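Long-range contacts in odorant-binding protein 1F (PDB 3FIQ), which probably binds a wide variety of chemical odorants, acting as a secreted lipocalin of the rat nasal epithelium: residues Tyr20-Asn25 with Glu144-Leu149; Asn25-Ala30 with Ser108-Asn113; Leu35-Gln40 with Ile53-Lys58; Phe99-Asn104 with Asn113-Ala118. All blocks are in the same frame, centred on the assembly; numbering follows the deposited sequence.

Contacts 1, 3 and 4 are strand pairings of one curled antiparallel sheet, whereas contact 2 joins a loop to a strand at the surface. Contact 4 is the most buried and regular, its backbone bonds flanked by phenylalanines and branched aliphatic residues. Contact 3 is partly buried, with phenylalanines on one face, Y38 and N56 on the other. Contact 1 adds the short strand 147-148 to strand 14-23, whose other edge meets strand 111-119, the strand shared by contacts 2 and 4. Contact 2 relies on a salt bridge and amide and hydroxyl groups, as suits its exposed place. D24 of contact 1 bonds to the N113 backbone of contact 2; F39 of contact 3 packs on F100, L116 and A118 of contact 4.

Contact 1 (Tyr20-Asn25 with Glu144-Leu149); sequences YIVADN and ENTQHL
N145 reaches across to A23 with its side-chain amide: ND2 donates to A23 O at 3.0 Å, nearly straight (167°) and in the planes of both groups. A water bridges the same ND2 to D24 O, so asparagine ties down the backbone where regular pairing has ended. At T146, CG2 lies 3.8 Å from CD1 of Y20, while OG1, hydrogen-bonded to N143 O, passes beside CG2 of V22. Q147 exchanges two backbone hydrogen bonds with I21, each N-to-O distance 2.9 Å. Its side chain bends back at chi2, letting NE2 donate to N145 O from above the carbonyl plane; OE1 is taken by R36. H148 has CG anti to the backbone N (chi1 -176°), which brings CD2 over one face of the Y20 ring, 3.5 Å from CE1. The two rings are nearly parallel, 19° apart, but slid so far that they barely overlap. Leucine suits position 149, where CD2 of L149 meets CD1 of I21 at 3.7 Å. Strand 147-148 thus flanks strand 14-23, whose other edge bonds to strand 111-119 through Y20 and V22, while K129 and L132 of helix 126-138 pack on Y20.

Contact 2 (Asn25-Ala30 with Ser108-Asn113); sequences NVEKVA and SGKETN
N25 and T112 bring their CA atoms within 5.9 Å, yet the backbones do not pair: residues 26-28 turn with helical torsions, V26 O receiving both V29 N and A30 N, while residues 111-113 are strand. In lipocalin terms, the long loop between the first two barrel strands here meets the end of the hairpin formed by strands 97-105 and 111-119. The N25 side chain points to the strand, and its CB lies 3.9 Å from CG2 of T112. Its amide sits by the T112 hydroxyl and the E111 carbonyl; with the amide turned over, its NH2 could serve both, so an asparagine is well placed. An alanine here is likely to leave that hydroxyl and carbonyl without their polar neighbour and to open a gap beside CD of K110. K28 lays its aliphatic part across T112, with CG 3.6 Å from OG1, and carries NZ on to a salt bridge with D106. K110 stretches past N25 and bends near its end (chi3 -94°), which turns its amine toward E27. The two ammonium groups stay 6.3 Å apart between K28 NZ and K110 NZ, each with a carboxylate of its own. E27 and K110 reach out to each other from the two sides, and NZ of K110 meets OE2 of E27 at 3.0 Å on the syn side, 23° out of the carboxylate plane.

Contact 3 (Leu35-Gln40 with Ile53-Lys58); sequences LRAYFQ and IIFNVK
Y38 and N56 clasp each other through two backbone hydrogen bonds, Y38 N to N56 O and N56 N to Y38 O, both 2.8 Å and almost straight. Q40 N gives a third bond to I54 O. Beyond Y38 the chains part, and a water fills in, donating to R36 O and accepting from K58 N. Tyrosine suits position 38 because its ring sets an edge against N56 O and packs CE1 near CG of K58, while its hydroxyl bonds to T152. This is the hairpin of strands 38-44 and 50-59 in the lipocalin barrel, and its F39 and F55 side chains lie on the face opposite Y38 and N56. CG2 of I53 sits over the centre of the F39 ring, 3.8 Å above its plane, a CH-pi contact 13° off the normal. Without the ring, as with an alanine here, this methyl would probably lose its aromatic bed and a gap would open toward F100, L116 and A118. F55 takes the less roomy first torsion, CG between N and the carbonyl carbon (chi1 63°), which swings its ring toward A37. There CD2 of F55 touches CB of A37 at 3.6 Å, and the ring also meets those of H66 and Y82.

Contact 4 (Phe99-Asn104 with Asn113-Ala118); sequences FFHNVN and NVILVA
F100 with L116 and N102 with V114 form hydrogen-bonded pairs, each joined by two backbone bonds; F100 N to L116 O and N102 N to V114 O are both 2.9 Å. Between these pairs, CA of H101 approaches V114 O and CA of I115 approaches F100 O in weaker C-H...O contacts. Among side chains the polar link is H101 to N113: CG of H101 stands anti to its backbone N (chi1 -179°), swinging the ring toward N113 so that NE2 makes a weak, bent bond (124°) to OD1 of N113 at 3.3 Å. A water that donates to the same OD1 also lies 3.0 Å from NE2 of H101. Apolar packing completes the hairpin. F99 lies alongside V117, with CE1 3.7 Å from CG1, while F100 turns its edge to A118, a small residue that lets the ring come in at 4.2 Å between F100 CE2 and A118 CB. Helix 126-138 packs against F99, I115 and V117; on the opposite face F39 of strand 38-44 meets F100, L116 and A118, and strands 85-93 and 14-23 flank the hairpin.

Contact 1 (Tyr20-Asn25 with Glu144-Leu149)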
loop_
_atom_site.group_PDB
_atom_site.type_symbol
_atom_site.label_atom_id
_atom_site.label_comp_id
_atom_site.label_asym_id
_atom_site.label_seq_id
_atom_site.Cartn_x
_atom_site.Cartn_y
_atom_site.Cartn_z
ATOM N N TYR A 20 3.108 -6.397 4.126
ATOM C CA TYR A 20 2.671 -5.937 5.410
ATOM C C TYR A 20 1.869 -4.674 5.222
ATOM O O TYR A 20 2.126 -3.898 4.305
ATOM C CB TYR A 20 3.857 -5.577 6.328
ATOM C CG TYR A 20 4.706 -6.760 6.758
ATOM C CD1 TYR A 20 4.382 -7.456 7.918
ATOM C CD2 TYR A 20 5.781 -7.164 6.015
ATOM C CE1 TYR A 20 5.137 -8.585 8.273
ATOM C CE2 TYR A 20 6.500 -8.301 6.353
ATOM C CZ TYR A 20 6.226 -8.949 7.499
ATOM O OH TYR A 20 6.976 -10.070 7.812
ATOM N N ILE A 21 0.895 -4.457 6.120
ATOM C CA ILE A 21 0.257 -3.147 6.216
ATOM C C ILE A 21 0.187 -2.772 7.675
ATOM O O ILE A 21 -0.209 -3.576 8.488
ATOM C CB ILE A 21 -1.192 -3.158 5.659
ATOM C CG1 ILE A 21 -1.288 -3.767 4.291
ATOM C CG2 ILE A 21 -1.777 -1.785 5.658
ATOM C CD1 ILE A 21 -2.712 -3.916 3.765
ATOM N N VAL A 22 0.512 -1.522 8.032
ATOM C CA VAL A 22 0.318 -1.092 9.406
ATOM C C VAL A 22 -0.452 0.225 9.389
ATOM O O VAL A 22 -0.266 1.040 8.488
ATOM C CB VAL A 22 1.601 -0.996 10.127
ATOM C CG1 VAL A 22 2.454 0.028 9.581
ATOM C CG2 VAL A 22 1.370 -0.788 11.657
ATOM N N ALA A 23 -1.380 0.441 10.307
ATOM C CA ALA A 23 -2.206 1.645 10.248
ATOM C C ALA A 23 -2.604 2.050 11.667
ATOM O O ALA A 23 -2.559 1.217 12.549
ATOM C CB ALA A 23 -3.447 1.444 9.421
ATOM N N ASP A 24 -2.949 3.320 11.891
ATOM C CA ASP A 24 -3.350 3.728 13.224
ATOM C C ASP A 24 -4.779 3.448 13.588
ATOM O O ASP A 24 -5.104 3.541 14.771
ATOM C CB ASP A 24 -3.042 5.228 13.462
ATOM C CG ASP A 24 -3.657 6.124 12.494
ATOM O OD1 ASP A 24 -4.250 5.685 11.505
ATOM O OD2 ASP A 24 -3.453 7.365 12.660
ATOM N N ASN A 25 -5.620 3.063 12.640
ATOM C CA ASN A 25 -6.991 2.580 12.860
ATOM C C ASN A 25 -6.990 1.111 12.405
ATOM O O ASN A 25 -7.060 0.802 11.209
ATOM C CB ASN A 25 -8.024 3.406 12.099
ATOM C CG ASN A 25 -8.219 4.795 12.660
ATOM O OD1 ASN A 25 -8.209 5.811 11.915
ATOM N ND2 ASN A 25 -8.320 4.883 13.991
ATOM N N GLU A 144 1.908 -2.401 16.928
ATOM C CA GLU A 144 1.160 -3.588 17.312
ATOM C C GLU A 144 -0.033 -3.769 16.399
ATOM O O GLU A 144 -0.683 -4.793 16.467
ATOM C CB GLU A 144 0.690 -3.527 18.748
ATOM C CG GLU A 144 -0.226 -2.424 19.005
ATOM C CD GLU A 144 0.433 -1.166 19.548
ATOM O OE1 GLU A 144 1.682 -0.874 19.277
ATOM O OE2 GLU A 144 -0.366 -0.443 20.260
ATOM N N ASN A 145 -0.313 -2.778 15.528
ATOM C CA ASN A 145 -1.353 -2.973 14.522
ATOM C C ASN A 145 -0.914 -3.607 13.235
ATOM O O ASN A 145 -1.689 -3.715 12.294
ATOM C CB ASN A 145 -2.058 -1.665 14.219
ATOM C CG ASN A 145 -2.750 -1.068 15.422
ATOM O OD1 ASN A 145 -2.923 -1.707 16.428
ATOM N ND2 ASN A 145 -3.151 0.173 15.287
ATOM N N THR A 146 0.337 -4.035 13.185
ATOM C CA THR A 146 0.899 -4.549 11.951
ATOM C C THR A 146 0.251 -5.831 11.480
ATOM O O THR A 146 0.036 -6.739 12.273
ATOM C CB THR A 146 2.361 -4.873 12.147
ATOM O OG1 THR A 146 3.069 -3.658 12.454
ATOM C CG2 THR A 146 3.019 -5.445 10.897
ATOM N N GLN A 147 -0.106 -5.866 10.185
ATOM C CA GLN A 147 -0.716 -7.045 9.562
ATOM C C GLN A 147 0.232 -7.616 8.527
ATOM O O GLN A 147 0.719 -6.916 7.662
ATOM C CB GLN A 147 -1.976 -6.577 8.778
ATOM C CG GLN A 147 -2.948 -5.788 9.578
ATOM C CD GLN A 147 -3.673 -6.586 10.666
ATOM O OE1 GLN A 147 -4.229 -7.632 10.391
ATOM N NE2 GLN A 147 -3.649 -6.070 11.932
ATOM N N HIS A 148 0.550 -8.902 8.657
ATOM C CA HIS A 148 1.305 -9.663 7.698
ATOM C C HIS A 148 0.313 -10.321 6.787
ATOM O O HIS A 148 -0.481 -11.154 7.225
ATOM C CB HIS A 148 2.075 -10.710 8.449
ATOM C CG HIS A 148 2.990 -11.546 7.619
ATOM N ND1 HIS A 148 3.255 -12.855 7.951
ATOM C CD2 HIS A 148 3.763 -11.261 6.546
ATOM C CE1 HIS A 148 4.118 -13.363 7.084
ATOM N NE2 HIS A 148 4.483 -12.401 6.240
ATOM N N LEU A 149 0.317 -9.961 5.528
ATOM C CA LEU A 149 -0.665 -10.442 4.570
ATOM C C LEU A 149 -0.260 -11.705 3.825
ATOM O O LEU A 149 -1.135 -12.353 3.194
ATOM C CB LEU A 149 -1.075 -9.349 3.559
ATOM C CG LEU A 149 -2.283 -8.491 3.989
ATOM C CD1 LEU A 149 -2.016 -7.770 5.309
ATOM C CD2 LEU A 149 -2.655 -7.515 2.946
HETATM O O HOH W 1 -4.486 1.775 17.388
#

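Contact 2 (Asn25-Ala30 with Ser108-Asn113)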
loop_
_atom_site.group_PDB
_atom_site.type_symbol
_atom_site.label_atom_id
_atom_site.label_comp_id
_atom_site.label_asym_id
_atom_site.label_seq_id
_atom_site.Cartn_x
_atom_site.Cartn_y
_atom_site.Cartn_z
ATOM N N ASN A 25 -5.620 3.063 12.640
ATOM C CA ASN A 25 -6.991 2.580 12.860
ATOM C C ASN A 25 -6.990 1.111 12.405
ATOM O O ASN A 25 -7.060 0.802 11.209
ATOM C CB ASN A 25 -8.024 3.406 12.099
ATOM C CG ASN A 25 -8.219 4.795 12.660
ATOM O OD1 ASN A 25 -8.209 5.811 11.915
ATOM N ND2 ASN A 25 -8.320 4.883 13.991
ATOM N N VAL A 26 -6.865 0.162 13.323
ATOM C CA VAL A 26 -6.569 -1.209 12.916
ATOM C C VAL A 26 -7.697 -1.854 12.138
ATOM O O VAL A 26 -7.445 -2.727 11.302
ATOM C CB VAL A 26 -6.168 -2.122 14.136
ATOM C CG1 VAL A 26 -7.277 -2.349 15.016
ATOM C CG2 VAL A 26 -5.547 -3.402 13.658
ATOM N N GLU A 27 -8.943 -1.475 12.430
ATOM C CA GLU A 27 -10.062 -2.050 11.738
ATOM C C GLU A 27 -9.954 -1.816 10.244
ATOM O O GLU A 27 -10.522 -2.573 9.453
ATOM C CB GLU A 27 -11.374 -1.516 12.274
ATOM C CG GLU A 27 -11.684 -0.138 11.950
ATOM C CD GLU A 27 -11.022 0.909 12.853
ATOM O OE1 GLU A 27 -10.247 0.608 13.841
ATOM O OE2 GLU A 27 -11.415 2.058 12.536
ATOM N N LYS A 28 -9.220 -0.777 9.818
ATOM C CA LYS A 28 -9.146 -0.485 8.405
ATOM C C LYS A 28 -8.265 -1.480 7.698
ATOM O O LYS A 28 -8.426 -1.630 6.478
ATOM C CB LYS A 28 -8.545 0.902 8.198
ATOM C CG LYS A 28 -9.460 2.031 8.638
ATOM C CD LYS A 28 -10.583 2.260 7.748
ATOM C CE LYS A 28 -11.405 3.473 8.158
ATOM N NZ LYS A 28 -12.540 3.603 7.218
ATOM N N VAL A 29 -7.333 -2.148 8.396
ATOM C CA VAL A 29 -6.377 -3.029 7.746
ATOM C C VAL A 29 -6.394 -4.465 8.173
ATOM O O VAL A 29 -5.740 -5.308 7.563
ATOM C CB VAL A 29 -4.929 -2.448 7.826
ATOM C CG1 VAL A 29 -4.848 -1.162 7.086
ATOM C CG2 VAL A 29 -4.477 -2.306 9.280
ATOM N N ALA A 30 -7.107 -4.764 9.259
ATOM C CA ALA A 30 -7.383 -6.140 9.702
ATOM C C ALA A 30 -8.329 -6.804 8.722
ATOM O O ALA A 30 -8.846 -6.183 7.800
ATOM C CB ALA A 30 -8.076 -6.066 11.050
ATOM N N SER A 108 -16.744 9.160 6.207
ATOM C CA SER A 108 -17.264 9.730 7.460
ATOM C C SER A 108 -16.355 10.767 8.008
ATOM O O SER A 108 -16.673 11.395 9.021
ATOM C CB SER A 108 -17.466 8.670 8.532
ATOM O OG SER A 108 -16.220 8.239 9.060
ATOM N N GLY A 109 -15.230 10.972 7.344
ATOM C CA GLY A 109 -14.264 11.968 7.781
ATOM C C GLY A 109 -13.117 11.442 8.652
ATOM O O GLY A 109 -12.236 12.198 9.031
ATOM N N LYS A 110 -13.114 10.165 8.935
ATOM C CA LYS A 110 -12.123 9.572 9.799
ATOM C C LYS A 110 -10.818 9.474 9.004
ATOM O O LYS A 110 -10.777 8.973 7.875
ATOM C CB LYS A 110 -12.561 8.196 10.255
ATOM C CG LYS A 110 -11.605 7.499 11.215
ATOM C CD LYS A 110 -12.024 6.061 11.503
ATOM C CE LYS A 110 -12.866 5.935 12.744
ATOM N NZ LYS A 110 -12.515 4.644 13.482
ATOM N N GLU A 111 -9.748 9.924 9.611
ATOM C CA GLU A 111 -8.427 9.850 8.971
ATOM C C GLU A 111 -7.623 8.709 9.489
ATOM O O GLU A 111 -7.479 8.529 10.704
ATOM C CB GLU A 111 -7.653 11.121 9.299
ATOM C CG GLU A 111 -6.410 11.302 8.452
ATOM C CD GLU A 111 -5.686 12.643 8.723
ATOM O OE1 GLU A 111 -6.390 13.692 8.718
ATOM O OE2 GLU A 111 -4.432 12.618 8.930
ATOM N N THR A 112 -7.041 7.924 8.564
ATOM C CA THR A 112 -6.211 6.794 8.868
ATOM C C THR A 112 -4.876 6.972 8.140
ATOM O O THR A 112 -4.812 7.249 6.939
ATOM C CB THR A 112 -6.861 5.468 8.406
ATOM O OG1 THR A 112 -8.191 5.349 8.953
ATOM C CG2 THR A 112 -6.067 4.219 8.819
ATOM N N ASN A 113 -3.820 6.847 8.907
ATOM C CA ASN A 113 -2.436 6.820 8.415
ATOM C C ASN A 113 -1.969 5.391 8.243
ATOM O O ASN A 113 -2.053 4.616 9.163
ATOM C CB ASN A 113 -1.531 7.608 9.373
ATOM C CG ASN A 113 -1.608 9.119 9.074
ATOM O OD1 ASN A 113 -0.793 9.644 8.350
ATOM N ND2 ASN A 113 -2.626 9.774 9.569
#

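Contact 3 (Leu35-Gln40 with Ile53-Lys58)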
loop_
_atom_site.group_PDB
_atom_site.type_symbol
_atom_site.label_atom_id
_atom_site.label_comp_id
_atom_site.label_asym_id
_atom_site.label_seq_id
_atom_site.Cartn_x
_atom_site.Cartn_y
_atom_site.Cartn_z
ATOM N N LEU A 35 -9.124 -1.026 3.777
ATOM C CA LEU A 35 -7.778 -0.774 3.295
ATOM C C LEU A 35 -6.856 -2.014 3.302
ATOM O O LEU A 35 -5.607 -1.850 3.140
ATOM C CB LEU A 35 -7.180 0.407 4.086
ATOM C CG LEU A 35 -8.033 1.678 4.133
ATOM C CD1 LEU A 35 -7.325 2.783 4.908
ATOM C CD2 LEU A 35 -8.366 2.110 2.714
ATOM N N ARG A 36 -7.416 -3.180 3.530
ATOM C CA ARG A 36 -6.574 -4.403 3.534
ATOM C C ARG A 36 -6.422 -4.868 2.093
ATOM O O ARG A 36 -7.072 -5.817 1.648
ATOM C CB ARG A 36 -7.170 -5.495 4.374
ATOM C CG ARG A 36 -6.274 -6.688 4.603
ATOM C CD ARG A 36 -6.921 -7.718 5.423
ATOM N NE ARG A 36 -6.046 -8.900 5.657
ATOM C CZ ARG A 36 -5.208 -9.043 6.699
ATOM N NH1 ARG A 36 -5.077 -8.113 7.642
ATOM N NH2 ARG A 36 -4.551 -10.227 6.843
ATOM N N ALA A 37 -5.500 -4.204 1.401
ATOM C CA ALA A 37 -5.342 -4.380 -0.031
ATOM C C ALA A 37 -4.211 -5.319 -0.327
ATOM O O ALA A 37 -3.045 -5.063 0.096
ATOM C CB ALA A 37 -4.989 -3.070 -0.646
ATOM N N TYR A 38 -4.554 -6.386 -1.042
ATOM C CA TYR A 38 -3.573 -7.408 -1.493
ATOM C C TYR A 38 -3.171 -7.009 -2.927
ATOM O O TYR A 38 -3.920 -7.250 -3.889
ATOM C CB TYR A 38 -4.174 -8.774 -1.501
ATOM C CG TYR A 38 -4.526 -9.366 -0.146
ATOM C CD1 TYR A 38 -5.725 -9.034 0.507
ATOM C CD2 TYR A 38 -3.646 -10.250 0.499
ATOM C CE1 TYR A 38 -6.013 -9.602 1.788
ATOM C CE2 TYR A 38 -3.936 -10.799 1.721
ATOM C CZ TYR A 38 -5.124 -10.464 2.365
ATOM O OH TYR A 38 -5.450 -11.024 3.585
ATOM N N PHE A 39 -2.026 -6.328 -3.059
ATOM C CA PHE A 39 -1.637 -5.837 -4.395
ATOM C C PHE A 39 -1.528 -6.999 -5.340
ATOM O O PHE A 39 -1.191 -8.123 -4.959
ATOM C CB PHE A 39 -0.278 -5.111 -4.315
ATOM C CG PHE A 39 -0.408 -3.607 -3.966
ATOM C CD1 PHE A 39 -1.412 -3.114 -3.155
ATOM C CD2 PHE A 39 0.529 -2.714 -4.415
ATOM C CE1 PHE A 39 -1.514 -1.725 -2.853
ATOM C CE2 PHE A 39 0.429 -1.356 -4.089
ATOM C CZ PHE A 39 -0.562 -0.879 -3.304
ATOM N N GLN A 40 -1.800 -6.689 -6.601
ATOM C CA GLN A 40 -1.529 -7.581 -7.714
ATOM C C GLN A 40 -0.608 -6.993 -8.761
ATOM O O GLN A 40 0.250 -7.702 -9.320
ATOM C CB GLN A 40 -2.874 -8.001 -8.315
ATOM C CG GLN A 40 -2.727 -9.035 -9.445
ATOM C CD GLN A 40 -4.076 -9.537 -9.887
ATOM O OE1 GLN A 40 -4.662 -9.035 -10.865
ATOM N NE2 GLN A 40 -4.574 -10.508 -9.167
ATOM N N ILE A 53 -3.156 0.873 -10.036
ATOM C CA ILE A 53 -2.852 -0.202 -9.114
ATOM C C ILE A 53 -4.038 -1.146 -9.093
ATOM O O ILE A 53 -5.138 -0.746 -8.819
ATOM C CB ILE A 53 -2.569 0.359 -7.714
ATOM C CG1 ILE A 53 -1.387 1.343 -7.734
ATOM C CG2 ILE A 53 -2.333 -0.801 -6.758
ATOM C CD1 ILE A 53 -1.159 1.990 -6.364
ATOM N N ILE A 54 -3.783 -2.432 -9.356
ATOM C CA ILE A 54 -4.821 -3.469 -9.274
ATOM C C ILE A 54 -4.526 -4.216 -7.978
ATOM O O ILE A 54 -3.360 -4.588 -7.693
ATOM C CB ILE A 54 -4.761 -4.429 -10.462
ATOM C CG1 ILE A 54 -5.104 -3.647 -11.731
ATOM C CG2 ILE A 54 -5.740 -5.600 -10.254
ATOM C CD1 ILE A 54 -4.858 -4.436 -13.034
ATOM N N PHE A 55 -5.558 -4.421 -7.170
ATOM C CA PHE A 55 -5.434 -5.132 -5.900
ATOM C C PHE A 55 -6.705 -5.888 -5.599
ATOM O O PHE A 55 -7.738 -5.638 -6.209
ATOM C CB PHE A 55 -5.129 -4.155 -4.753
ATOM C CG PHE A 55 -6.169 -3.134 -4.460
ATOM C CD1 PHE A 55 -6.105 -1.893 -5.075
ATOM C CD2 PHE A 55 -7.153 -3.337 -3.489
ATOM C CE1 PHE A 55 -7.075 -0.893 -4.762
ATOM C CE2 PHE A 55 -8.034 -2.330 -3.146
ATOM C CZ PHE A 55 -8.028 -1.121 -3.802
ATOM N N ASN A 56 -6.597 -6.864 -4.736
ATOM C CA ASN A 56 -7.762 -7.587 -4.254
ATOM C C ASN A 56 -8.031 -7.255 -2.818
ATOM O O ASN A 56 -7.125 -7.005 -2.033
ATOM C CB ASN A 56 -7.607 -9.135 -4.414
ATOM C CG ASN A 56 -7.820 -9.541 -5.826
ATOM O OD1 ASN A 56 -8.986 -9.628 -6.284
ATOM N ND2 ASN A 56 -6.755 -9.712 -6.544
ATOM N N VAL A 57 -9.307 -7.376 -2.426
ATOM C CA VAL A 57 -9.685 -7.453 -1.031
ATOM C C VAL A 57 -10.411 -8.755 -0.930
ATOM O O VAL A 57 -10.958 -9.247 -1.899
ATOM C CB VAL A 57 -10.589 -6.256 -0.524
ATOM C CG1 VAL A 57 -9.831 -4.960 -0.581
ATOM C CG2 VAL A 57 -11.932 -6.208 -1.206
ATOM N N LYS A 58 -10.369 -9.381 0.224
ATOM C CA LYS A 58 -11.083 -10.598 0.407
ATOM C C LYS A 58 -12.437 -10.243 0.951
ATOM O O LYS A 58 -12.545 -9.456 1.903
ATOM C CB LYS A 58 -10.381 -11.510 1.384
ATOM C CG LYS A 58 -9.047 -11.992 0.997
ATOM C CD LYS A 58 -9.028 -12.864 -0.226
ATOM C CE LYS A 58 -10.098 -13.983 -0.235
ATOM N NZ LYS A 58 -9.789 -15.305 0.465
HETATM O O HOH W 2 -8.964 -7.904 2.328
#

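Contact 4 (Phe99-Asn104 with Asn113-Ala118)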
loop_
_atom_site.group_PDB
_atom_site.type_symbol
_atom_site.label_atom_id
_atom_site.label_comp_id
_atom_site.label_asym_id
_atom_site.label_seq_id
_atom_site.Cartn_x
_atom_site.Cartn_y
_atom_site.Cartn_z
ATOM N N PHE A 99 8.038 0.754 0.220
ATOM C CA PHE A 99 7.210 1.226 1.332
ATOM C C PHE A 99 6.385 2.456 0.939
ATOM O O PHE A 99 6.975 3.474 0.570
ATOM C CB PHE A 99 8.055 1.639 2.523
ATOM C CG PHE A 99 8.821 0.522 3.242
ATOM C CD1 PHE A 99 8.873 -0.816 2.806
ATOM C CD2 PHE A 99 9.413 0.829 4.448
ATOM C CE1 PHE A 99 9.573 -1.750 3.508
ATOM C CE2 PHE A 99 10.130 -0.125 5.140
ATOM C CZ PHE A 99 10.221 -1.378 4.683
ATOM N N PHE A 100 5.062 2.368 0.903
ATOM C CA PHE A 100 4.177 3.475 0.632
ATOM C C PHE A 100 3.607 3.995 1.932
ATOM O O PHE A 100 3.311 3.267 2.833
ATOM C CB PHE A 100 2.956 3.019 -0.192
ATOM C CG PHE A 100 3.263 2.708 -1.638
ATOM C CD1 PHE A 100 3.411 3.703 -2.548
ATOM C CD2 PHE A 100 3.307 1.383 -2.083
ATOM C CE1 PHE A 100 3.622 3.420 -3.891
ATOM C CE2 PHE A 100 3.542 1.106 -3.441
ATOM C CZ PHE A 100 3.696 2.172 -4.338
ATOM N N HIS A 101 3.415 5.305 2.004
ATOM C CA HIS A 101 2.661 5.931 3.046
ATOM C C HIS A 101 1.376 6.429 2.404
ATOM O O HIS A 101 1.384 6.970 1.289
ATOM C CB HIS A 101 3.386 7.133 3.596
ATOM C CG HIS A 101 2.649 7.808 4.687
ATOM N ND1 HIS A 101 1.992 9.008 4.509
ATOM C CD2 HIS A 101 2.494 7.488 5.986
ATOM C CE1 HIS A 101 1.433 9.368 5.648
ATOM N NE2 HIS A 101 1.721 8.470 6.556
ATOM N N ASN A 102 0.240 6.116 3.028
ATOM C CA ASN A 102 -1.065 6.577 2.574
ATOM C C ASN A 102 -1.838 7.216 3.739
ATOM O O ASN A 102 -1.766 6.772 4.865
ATOM C CB ASN A 102 -1.906 5.448 1.991
ATOM C CG ASN A 102 -3.256 5.932 1.441
ATOM O OD1 ASN A 102 -4.356 5.314 1.750
ATOM N ND2 ASN A 102 -3.250 6.921 0.663
ATOM N N VAL A 103 -2.501 8.336 3.460
ATOM C CA VAL A 103 -3.470 8.928 4.337
ATOM C C VAL A 103 -4.815 8.722 3.635
ATOM O O VAL A 103 -5.050 9.175 2.490
ATOM C CB VAL A 103 -3.242 10.430 4.562
ATOM C CG1 VAL A 103 -4.339 10.933 5.482
ATOM C CG2 VAL A 103 -1.840 10.576 5.178
ATOM N N ASN A 104 -5.685 8.008 4.302
ATOM C CA ASN A 104 -7.106 7.808 3.865
ATOM C C ASN A 104 -8.010 8.596 4.708
ATOM O O ASN A 104 -7.946 8.564 5.964
ATOM C CB ASN A 104 -7.444 6.345 3.951
ATOM C CG ASN A 104 -8.894 6.031 3.707
ATOM O OD1 ASN A 104 -9.668 5.931 4.656
ATOM N ND2 ASN A 104 -9.303 5.894 2.431
ATOM N N ASN A 113 -3.820 6.847 8.907
ATOM C CA ASN A 113 -2.436 6.820 8.415
ATOM C C ASN A 113 -1.969 5.391 8.243
ATOM O O ASN A 113 -2.053 4.616 9.163
ATOM C CB ASN A 113 -1.531 7.608 9.373
ATOM C CG ASN A 113 -1.608 9.119 9.074
ATOM O OD1 ASN A 113 -0.793 9.644 8.350
ATOM N ND2 ASN A 113 -2.626 9.774 9.569
ATOM N N VAL A 114 -1.377 5.078 7.094
ATOM C CA VAL A 114 -1.061 3.719 6.683
ATOM C C VAL A 114 0.353 3.650 6.108
ATOM O O VAL A 114 0.790 4.540 5.387
ATOM C CB VAL A 114 -2.028 3.269 5.583
ATOM C CG1 VAL A 114 -1.779 1.790 5.204
ATOM C CG2 VAL A 114 -3.499 3.463 5.967
ATOM N N ILE A 115 1.092 2.609 6.452
ATOM C CA ILE A 115 2.284 2.224 5.742
ATOM C C ILE A 115 1.988 0.861 5.147
ATOM O O ILE A 115 1.559 -0.043 5.842
ATOM C CB ILE A 115 3.573 2.248 6.563
ATOM C CG1 ILE A 115 3.780 3.654 7.060
ATOM C CG2 ILE A 115 4.774 1.713 5.681
ATOM C CD1 ILE A 115 4.974 3.708 8.132
ATOM N N LEU A 116 2.127 0.747 3.830
ATOM C CA LEU A 116 1.923 -0.510 3.128
ATOM C C LEU A 116 3.223 -0.921 2.445
ATOM O O LEU A 116 3.875 -0.115 1.774
ATOM C CB LEU A 116 0.798 -0.329 2.049
ATOM C CG LEU A 116 0.508 -1.612 1.265
ATOM C CD1 LEU A 116 -0.953 -1.639 0.899
ATOM C CD2 LEU A 116 1.252 -1.671 0.000
ATOM N N VAL A 117 3.650 -2.165 2.650
ATOM C CA VAL A 117 4.850 -2.689 2.032
ATOM C C VAL A 117 4.505 -3.572 0.866
ATOM O O VAL A 117 3.842 -4.624 1.036
ATOM C CB VAL A 117 5.626 -3.525 3.093
ATOM C CG1 VAL A 117 6.880 -4.123 2.486
ATOM C CG2 VAL A 117 6.011 -2.700 4.301
ATOM N N ALA A 118 4.897 -3.136 -0.330
ATOM C CA ALA A 118 4.650 -3.885 -1.576
ATOM C C ALA A 118 5.958 -4.564 -1.980
ATOM O O ALA A 118 7.026 -4.011 -1.786
ATOM C CB ALA A 118 4.219 -2.949 -2.674
HETATM O O HOH W 3 1.569 9.312 9.452
#